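Local coordinates for proteasome protein (Corynebacterium glutamicum ATCC 13032, PDB 2P90) that is of unknown function but belongs to the PAC2 family, whose relatives include proteasome assembly chaperones, so a role in protein assembly is possible though unproven, at residues T27-L32 against F104-G109; Y210-L215 against R236-V241; D165-D170 against E271-R276. One frame throughout, in Å; residues are numbered along the deposited sequence.

Contact 1 (T27-L32 against F104-G109); sequences TLIVAL and FLMLSG
In Ile29, chi1 of -55° sets CG1 beside the backbone N and the extended chi2 carries CD1 on to the Phe104 ring, while CG2, anti to that N, meets Met106, whose chain bends at chi3 (-114°) to bring CE back. The two strands, 27-32 and 104-108, run side by side in parallel within the mixed central sheet of this alpha/beta fold, and strand 134-143 continues the parallel run beyond 27-33. Ile29 CD1 lies 3.3 Å from Phe104 CD1 and is equally near CE1, approaching the ring obliquely. Its other branch, CG2, is 3.4 Å from Met106 CE. A branched isoleucine thus serves two neighbours at once, while the flexible methionine also reaches Ala31, whose small CB fits under helix 41-52, where Ser46 touches Ala31, Met106 and Ser108.

The opposite face carries Leu28, Val30, Leu32, Leu105 and Leu107. Here Leu28 turns its end back toward the neighbouring strand: CD1 touches Leu105 CB at 3.7 Å and sits 4.1 Å from Leu107 CB. Leucines fit well, their forked ends filling the layer against Leu93 of strand 92-97 and Val132.

Between the faces the backbones are knitted in the staggered pattern of parallel strands. Ile29 gives its N-H to Leu105 O at 2.7 Å, almost straight at 172°, and its own carbonyl O receives Leu107 N at 2.8 Å; the residue is therefore gripped through both polar backbone atoms by the same strand. The ladder fades where the chain turns a corner at Gly109. Its backbone angles would drive a CB into the carbonyl O of Ser108, which explains the residue type, and Gly109 N makes merely a weak bond to Ala31 O, 3.5 Å long.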
# COMPACT_ATOMS: atom_id res chain seq x y z
N THR B 27 10.92 26.78 -17.60
CA THR B 27 11.16 25.37 -17.39
C THR B 27 10.37 24.90 -16.14
O THR B 27 10.11 25.67 -15.19
CB THR B 27 12.69 24.99 -17.41
OG1 THR B 27 13.06 24.17 -16.28
CG2 THR B 27 13.54 26.20 -17.47
N LEU B 28 9.95 23.63 -16.19
CA LEU B 28 9.27 23.03 -15.07
C LEU B 28 10.24 22.14 -14.30
O LEU B 28 10.93 21.32 -14.89
CB LEU B 28 8.05 22.24 -15.54
CG LEU B 28 7.29 21.39 -14.48
CD1 LEU B 28 6.59 22.24 -13.44
CD2 LEU B 28 6.31 20.47 -15.18
N ILE B 29 10.24 22.31 -12.98
CA ILE B 29 10.95 21.43 -12.05
C ILE B 29 9.96 20.49 -11.37
O ILE B 29 8.95 20.93 -10.83
CB ILE B 29 11.69 22.29 -11.00
CG1 ILE B 29 12.60 23.27 -11.75
CG2 ILE B 29 12.46 21.40 -9.99
CD1 ILE B 29 13.06 24.38 -10.89
N VAL B 30 10.24 19.20 -11.44
CA VAL B 30 9.41 18.21 -10.86
C VAL B 30 10.20 17.63 -9.66
O VAL B 30 11.23 16.97 -9.84
CB VAL B 30 8.99 17.13 -11.91
CG1 VAL B 30 8.33 15.94 -11.24
CG2 VAL B 30 8.07 17.72 -12.99
N ALA B 31 9.68 17.92 -8.46
CA ALA B 31 10.25 17.44 -7.19
C ALA B 31 9.21 16.62 -6.39
O ALA B 31 8.53 17.17 -5.51
CB ALA B 31 10.71 18.63 -6.36
N LEU B 32 9.10 15.31 -6.68
CA LEU B 32 8.09 14.44 -6.02
C LEU B 32 8.71 13.59 -4.96
O LEU B 32 9.64 12.83 -5.24
CB LEU B 32 7.35 13.53 -7.03
CG LEU B 32 6.65 14.18 -8.23
CD1 LEU B 32 6.02 13.09 -9.14
CD2 LEU B 32 5.61 15.26 -7.81
N PHE B 104 9.96 30.60 -12.90
CA PHE B 104 9.96 29.20 -13.30
C PHE B 104 8.83 28.45 -12.61
O PHE B 104 8.16 28.95 -11.69
CB PHE B 104 11.32 28.52 -13.04
CG PHE B 104 11.71 28.46 -11.59
CD1 PHE B 104 11.57 27.28 -10.86
CD2 PHE B 104 12.25 29.59 -10.95
CE1 PHE B 104 11.96 27.21 -9.52
CE2 PHE B 104 12.64 29.55 -9.62
CZ PHE B 104 12.50 28.36 -8.89
N LEU B 105 8.63 27.22 -13.07
CA LEU B 105 7.54 26.40 -12.59
C LEU B 105 8.04 25.23 -11.74
O LEU B 105 9.05 24.57 -12.05
CB LEU B 105 6.72 25.90 -13.77
CG LEU B 105 5.47 26.68 -14.09
CD1 LEU B 105 5.61 28.18 -14.01
CD2 LEU B 105 4.88 26.23 -15.45
N MET B 106 7.31 24.97 -10.68
CA MET B 106 7.62 23.85 -9.83
C MET B 106 6.36 22.99 -9.53
O MET B 106 5.30 23.48 -9.12
CB MET B 106 8.31 24.36 -8.55
CG MET B 106 8.69 23.24 -7.60
SD MET B 106 9.99 23.69 -6.42
CE MET B 106 11.20 22.59 -7.05
N LEU B 107 6.50 21.70 -9.80
CA LEU B 107 5.53 20.71 -9.38
C LEU B 107 6.16 19.92 -8.23
O LEU B 107 7.13 19.19 -8.41
CB LEU B 107 5.12 19.78 -10.52
CG LEU B 107 4.16 18.65 -10.14
CD1 LEU B 107 2.78 19.22 -9.80
CD2 LEU B 107 4.08 17.64 -11.29
N SER B 108 5.61 20.12 -7.04
CA SER B 108 6.18 19.47 -5.91
C SER B 108 5.09 19.00 -4.95
O SER B 108 4.00 19.51 -4.95
CB SER B 108 7.17 20.40 -5.22
OG SER B 108 6.51 21.51 -4.64
N GLY B 109 5.44 18.04 -4.13
CA GLY B 109 4.52 17.46 -3.15
C GLY B 109 4.73 15.96 -3.26
O GLY B 109 5.72 15.55 -3.84

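Contact 2 (Y210-L215 against R236-V241); sequences YPAATL and RDAEKV
Pro211 presses its ring against the helix of residues 236-241, and this is the dense part of the contact. CB and CG of Pro211 both rest on Asp237 CB, with CG at 3.8 Å, the two side chains lying roughly perpendicular. Pro211 CD also faces Val241, whose CG2 meets Tyr210 CD1 at 4.0 Å, obliquely to the ring; the rotation of the whole Val241 side chain is uncertain in the model, however, so both contacts are approximate. Ala212 and Ala238 touch methyl to methyl, CB to CB 4.2 Å, and such small residues let the backbones approach, Pro211 CA lying 5.0 Å from Ala238 CA.

The arrangement is an antiparallel helical hairpin: helix 211-225 and helix 232-250 follow one another in the chain, and the short segments here run 8.6 Å apart with 149° between their directions. Proline is well placed in the first turn of a helix, where its missing N-H costs little, and its carbonyl O accepts Leu215 N. The Tyr210 ring is buried further in, against Val201, Pro202 and Leu245.

Toward solvent the character changes. Arg236, exposed, does not touch segment 210-215 and bridges to its chain neighbour, NH1 to Asp237 OD1 at 3.2 Å, with the carboxylate oxygen lying in the guanidinium plane.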
# COMPACT_ATOMS: atom_id res chain seq x y z
N TYR B 210 21.14 15.17 3.95
CA TYR B 210 22.47 15.41 3.39
C TYR B 210 22.42 16.65 2.47
O TYR B 210 22.28 16.54 1.26
CB TYR B 210 23.00 14.15 2.67
CG TYR B 210 24.48 14.20 2.39
CD1 TYR B 210 25.41 14.04 3.42
CD2 TYR B 210 24.95 14.41 1.11
CE1 TYR B 210 26.78 14.08 3.15
CE2 TYR B 210 26.28 14.47 0.83
CZ TYR B 210 27.20 14.31 1.85
OH TYR B 210 28.53 14.36 1.54
N PRO B 211 22.47 17.85 3.08
CA PRO B 211 22.34 19.13 2.33
C PRO B 211 23.26 19.37 1.16
O PRO B 211 22.89 20.13 0.26
CB PRO B 211 22.52 20.21 3.40
CG PRO B 211 22.18 19.53 4.70
CD PRO B 211 22.58 18.08 4.54
N ALA B 212 24.45 18.78 1.14
CA ALA B 212 25.33 18.95 -0.04
C ALA B 212 24.63 18.47 -1.34
O ALA B 212 24.85 19.01 -2.44
CB ALA B 212 26.68 18.23 0.18
N ALA B 213 23.74 17.49 -1.20
CA ALA B 213 23.00 16.93 -2.34
C ALA B 213 21.86 17.86 -2.78
O ALA B 213 21.66 18.08 -3.97
CB ALA B 213 22.51 15.57 -2.01
N THR B 214 21.14 18.43 -1.83
CA THR B 214 20.14 19.45 -2.12
C THR B 214 20.80 20.57 -2.91
O THR B 214 20.37 20.87 -4.03
CB THR B 214 19.53 20.00 -0.82
OG1 THR B 214 19.12 18.90 -0.00
CG2 THR B 214 18.35 20.97 -1.08
N LEU B 215 21.88 21.12 -2.35
CA LEU B 215 22.72 22.15 -2.99
C LEU B 215 23.11 21.79 -4.42
O LEU B 215 22.89 22.56 -5.35
CB LEU B 215 23.99 22.39 -2.15
CG LEU B 215 24.90 23.58 -2.47
CD1 LEU B 215 24.18 24.96 -2.45
CD2 LEU B 215 26.06 23.63 -1.49
N ARG B 236 26.07 26.54 4.47
CA ARG B 236 26.27 26.48 5.89
C ARG B 236 25.88 25.11 6.45
O ARG B 236 26.67 24.47 7.15
CB ARG B 236 25.46 27.60 6.56
CG ARG B 236 25.67 27.71 8.05
CD ARG B 236 24.36 27.72 8.81
NE ARG B 236 24.56 27.40 10.22
CZ ARG B 236 24.07 26.33 10.85
NH1 ARG B 236 23.31 25.45 10.19
NH2 ARG B 236 24.33 26.15 12.14
N ASP B 237 24.67 24.66 6.11
CA ASP B 237 24.14 23.34 6.50
C ASP B 237 25.02 22.15 6.12
O ASP B 237 25.11 21.19 6.88
CB ASP B 237 22.76 23.09 5.88
CG ASP B 237 21.65 23.95 6.49
OD1 ASP B 237 21.91 24.76 7.42
OD2 ASP B 237 20.50 23.83 6.00
N ALA B 238 25.61 22.22 4.92
CA ALA B 238 26.43 21.15 4.36
C ALA B 238 27.73 21.03 5.12
O ALA B 238 28.17 19.93 5.43
CB ALA B 238 26.71 21.41 2.90
N GLU B 239 28.33 22.18 5.43
CA GLU B 239 29.58 22.25 6.17
C GLU B 239 29.38 21.70 7.57
O GLU B 239 30.29 21.10 8.14
CB GLU B 239 30.09 23.68 6.22
CG GLU B 239 30.50 24.23 4.85
CD GLU B 239 30.65 25.77 4.81
OE1 GLU B 239 30.32 26.47 5.81
OE2 GLU B 239 31.09 26.28 3.74
N LYS B 240 28.19 21.91 8.12
CA LYS B 240 27.86 21.47 9.47
C LYS B 240 27.65 19.96 9.51
O LYS B 240 28.14 19.30 10.44
CB LYS B 240 26.67 22.26 10.03
CG LYS B 240 26.09 21.76 11.33
CD LYS B 240 26.64 22.51 12.55
CE LYS B 240 25.72 22.33 13.79
NZ LYS B 240 24.35 23.00 13.65
N VAL B 241 26.96 19.39 8.51
CA VAL B 241 26.87 17.91 8.40
C VAL B 241 28.21 17.22 8.05
O VAL B 241 28.52 16.15 8.56
CB VAL B 241 25.64 17.39 7.53
CG1 VAL B 241 25.28 18.36 6.48
CG2 VAL B 241 25.92 16.02 6.89

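Contact 3 (D165-D170 against E271-R276); sequences DQVSLD and ERYRNR
Leu169 and Tyr273 bring the backbones nearest, CA to CA 6.8 Å, where an irregular loop tightened into an inverse gamma turn centred on Ser168 faces a helix. Tyr273 carries the contact. With CG anti to the backbone N (chi1 -166°), its ring reaches out from the helix and slots among Gln166, Val167 and Leu169. Val167 lies over one ring face: its CA makes a CH-pi contact 3.9 Å from the ring centroid, 16° off the normal, while CG1 sits near Tyr273 CG. Leu169 comes instead to the ring edge, CB being 3.4 Å from Tyr273 CD1, and the leucine and the tyrosine lie alongside, pointing opposite ways. A flat aromatic suits this position, since it offers a face to one residue and an edge to the next but one, and its hydroxyl extends to the loop backbone, where Tyr273 OH is 2.9 Å from Gln166 O.

Segment 271-276 belongs to helix 253-276, laid against the loop that leads from strand 153-157 to strand 173-175, so the contact ties the end of the modelled chain to the alpha/beta body. His277 stacks on the Tyr273 ring and also touches Leu169. The loop faces a second copy of the protein as well, Ser168 O making a weak hydrogen bond to Asn81 of that subunit.

Arg276, its chain roughly perpendicular to Leu169, lays its aliphatic CD 3.6 Å from Leu169 CD2, and the same methyl lies at the edge of the guanidinium, in its plane, 3.3 Å from Arg276 NH1. Inside the loop, Ser168 OG donates to Gln166 OE1 at 2.7 Å, coming from above the amide plane, and Gln166 O accepts Ser168 N at 2.8 Å.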
# COMPACT_ATOMS: atom_id res chain seq x y z
N ASP B 165 28.19 20.36 -15.77
CA ASP B 165 28.82 19.41 -14.87
C ASP B 165 27.89 18.26 -14.49
O ASP B 165 26.90 18.45 -13.77
CB ASP B 165 29.36 20.11 -13.63
CG ASP B 165 30.04 19.15 -12.67
OD1 ASP B 165 30.79 18.26 -13.15
OD2 ASP B 165 29.83 19.29 -11.45
N GLN B 166 28.24 17.06 -14.95
CA GLN B 166 27.42 15.88 -14.77
C GLN B 166 28.24 14.67 -15.19
O GLN B 166 28.41 14.41 -16.38
CB GLN B 166 26.13 16.01 -15.59
CG GLN B 166 25.73 14.77 -16.36
CD GLN B 166 25.46 15.05 -17.84
OE1 GLN B 166 24.63 14.38 -18.45
NE2 GLN B 166 26.15 16.03 -18.41
N VAL B 167 28.75 13.95 -14.19
CA VAL B 167 29.65 12.81 -14.36
C VAL B 167 28.87 11.55 -14.79
O VAL B 167 29.12 10.43 -14.30
CB VAL B 167 30.55 12.64 -13.07
CG1 VAL B 167 31.20 11.26 -12.98
CG2 VAL B 167 31.66 13.74 -13.02
N SER B 168 27.95 11.74 -15.74
CA SER B 168 26.91 10.75 -16.11
C SER B 168 27.33 9.72 -17.16
O SER B 168 26.64 9.54 -18.17
CB SER B 168 25.67 11.48 -16.60
OG SER B 168 25.91 12.02 -17.88
N LEU B 169 28.46 9.05 -16.91
CA LEU B 169 28.94 7.97 -17.76
C LEU B 169 28.03 6.76 -17.50
O LEU B 169 28.17 6.07 -16.47
CB LEU B 169 30.42 7.66 -17.47
CG LEU B 169 31.40 7.06 -18.51
CD1 LEU B 169 31.24 7.63 -19.93
CD2 LEU B 169 32.86 7.23 -18.02
N ASP B 170 27.09 6.54 -18.42
CA ASP B 170 26.01 5.61 -18.19
C ASP B 170 25.97 4.45 -19.21
O ASP B 170 26.62 4.49 -20.25
CB ASP B 170 24.67 6.36 -18.15
CG ASP B 170 24.17 6.69 -16.71
OD1 ASP B 170 24.99 6.97 -15.79
OD2 ASP B 170 22.93 6.70 -16.52
N GLU B 271 38.88 9.67 -13.15
CA GLU B 271 39.89 9.48 -14.20
C GLU B 271 39.27 8.89 -15.46
O GLU B 271 39.43 9.43 -16.53
CB GLU B 271 41.03 8.59 -13.73
CG GLU B 271 41.84 9.23 -12.62
CD GLU B 271 43.06 8.41 -12.19
OE1 GLU B 271 43.74 7.80 -13.06
OE2 GLU B 271 43.36 8.44 -10.98
N ARG B 272 38.54 7.80 -15.33
CA ARG B 272 37.96 7.22 -16.53
C ARG B 272 37.07 8.22 -17.26
O ARG B 272 37.13 8.33 -18.49
CB ARG B 272 37.26 5.90 -16.22
CG ARG B 272 38.27 4.79 -15.94
CD ARG B 272 37.65 3.42 -15.71
NE ARG B 272 36.96 3.36 -14.43
CZ ARG B 272 37.53 3.25 -13.22
NH1 ARG B 272 38.84 3.15 -13.07
NH2 ARG B 272 36.75 3.24 -12.14
N TYR B 273 36.31 9.00 -16.49
CA TYR B 273 35.38 9.97 -17.03
C TYR B 273 36.02 11.10 -17.84
O TYR B 273 35.55 11.42 -18.93
CB TYR B 273 34.45 10.55 -15.93
CG TYR B 273 33.27 11.28 -16.55
CD1 TYR B 273 32.19 10.56 -17.03
CD2 TYR B 273 33.29 12.67 -16.74
CE1 TYR B 273 31.12 11.18 -17.65
CE2 TYR B 273 32.22 13.33 -17.37
CZ TYR B 273 31.13 12.57 -17.82
OH TYR B 273 30.04 13.16 -18.46
N ARG B 274 37.08 11.71 -17.32
CA ARG B 274 37.74 12.79 -18.05
C ARG B 274 38.53 12.28 -19.25
O ARG B 274 38.62 12.95 -20.29
CB ARG B 274 38.63 13.64 -17.13
CG ARG B 274 39.13 12.94 -15.92
CD ARG B 274 40.14 13.83 -15.12
NE ARG B 274 41.09 13.06 -14.28
CZ ARG B 274 42.41 12.98 -14.50
NH1 ARG B 274 42.95 13.64 -15.52
NH2 ARG B 274 43.18 12.25 -13.70
N ASN B 275 39.09 11.08 -19.12
CA ASN B 275 39.70 10.44 -20.24
C ASN B 275 38.72 10.27 -21.40
O ASN B 275 39.06 10.53 -22.55
CB ASN B 275 40.25 9.08 -19.85
CG ASN B 275 41.44 8.69 -20.67
OD1 ASN B 275 41.30 8.20 -21.80
ND2 ASN B 275 42.61 8.92 -20.13
N ARG B 276 37.49 9.86 -21.09
CA ARG B 276 36.46 9.68 -22.12
C ARG B 276 35.75 10.99 -22.49
O ARG B 276 35.03 11.04 -23.48
CB ARG B 276 35.44 8.62 -21.69
CG ARG B 276 35.98 7.18 -21.66
CD ARG B 276 35.14 6.33 -20.71
NE ARG B 276 35.43 4.90 -20.77
CZ ARG B 276 35.09 4.02 -19.82
NH1 ARG B 276 34.46 4.40 -18.70
NH2 ARG B 276 35.41 2.74 -19.98

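In the fold
The three contacts run from the core outward. Contact 1 lies in the central sheet, its centre about 8 Å from the centre of the chain, whereas contact 2 is about 15 Å and contact 3 about 22 Å from it. Helix 41-52 links the first two, since it covers one face of contact 1 and also packs against Ala213 and Thr214 of segment 210-215. Contacts 2 and 3 have centres about 24 Å apart; helices 232-250 and 253-276 follow one another, so the chain leaves the hairpin and returns to close contact 3. A salt bridge from Lys216 to Asp165 of segment 165-170 joins the first helix of contact 2 to the loop of contact 3. Contact 3 alone is reached by another subunit.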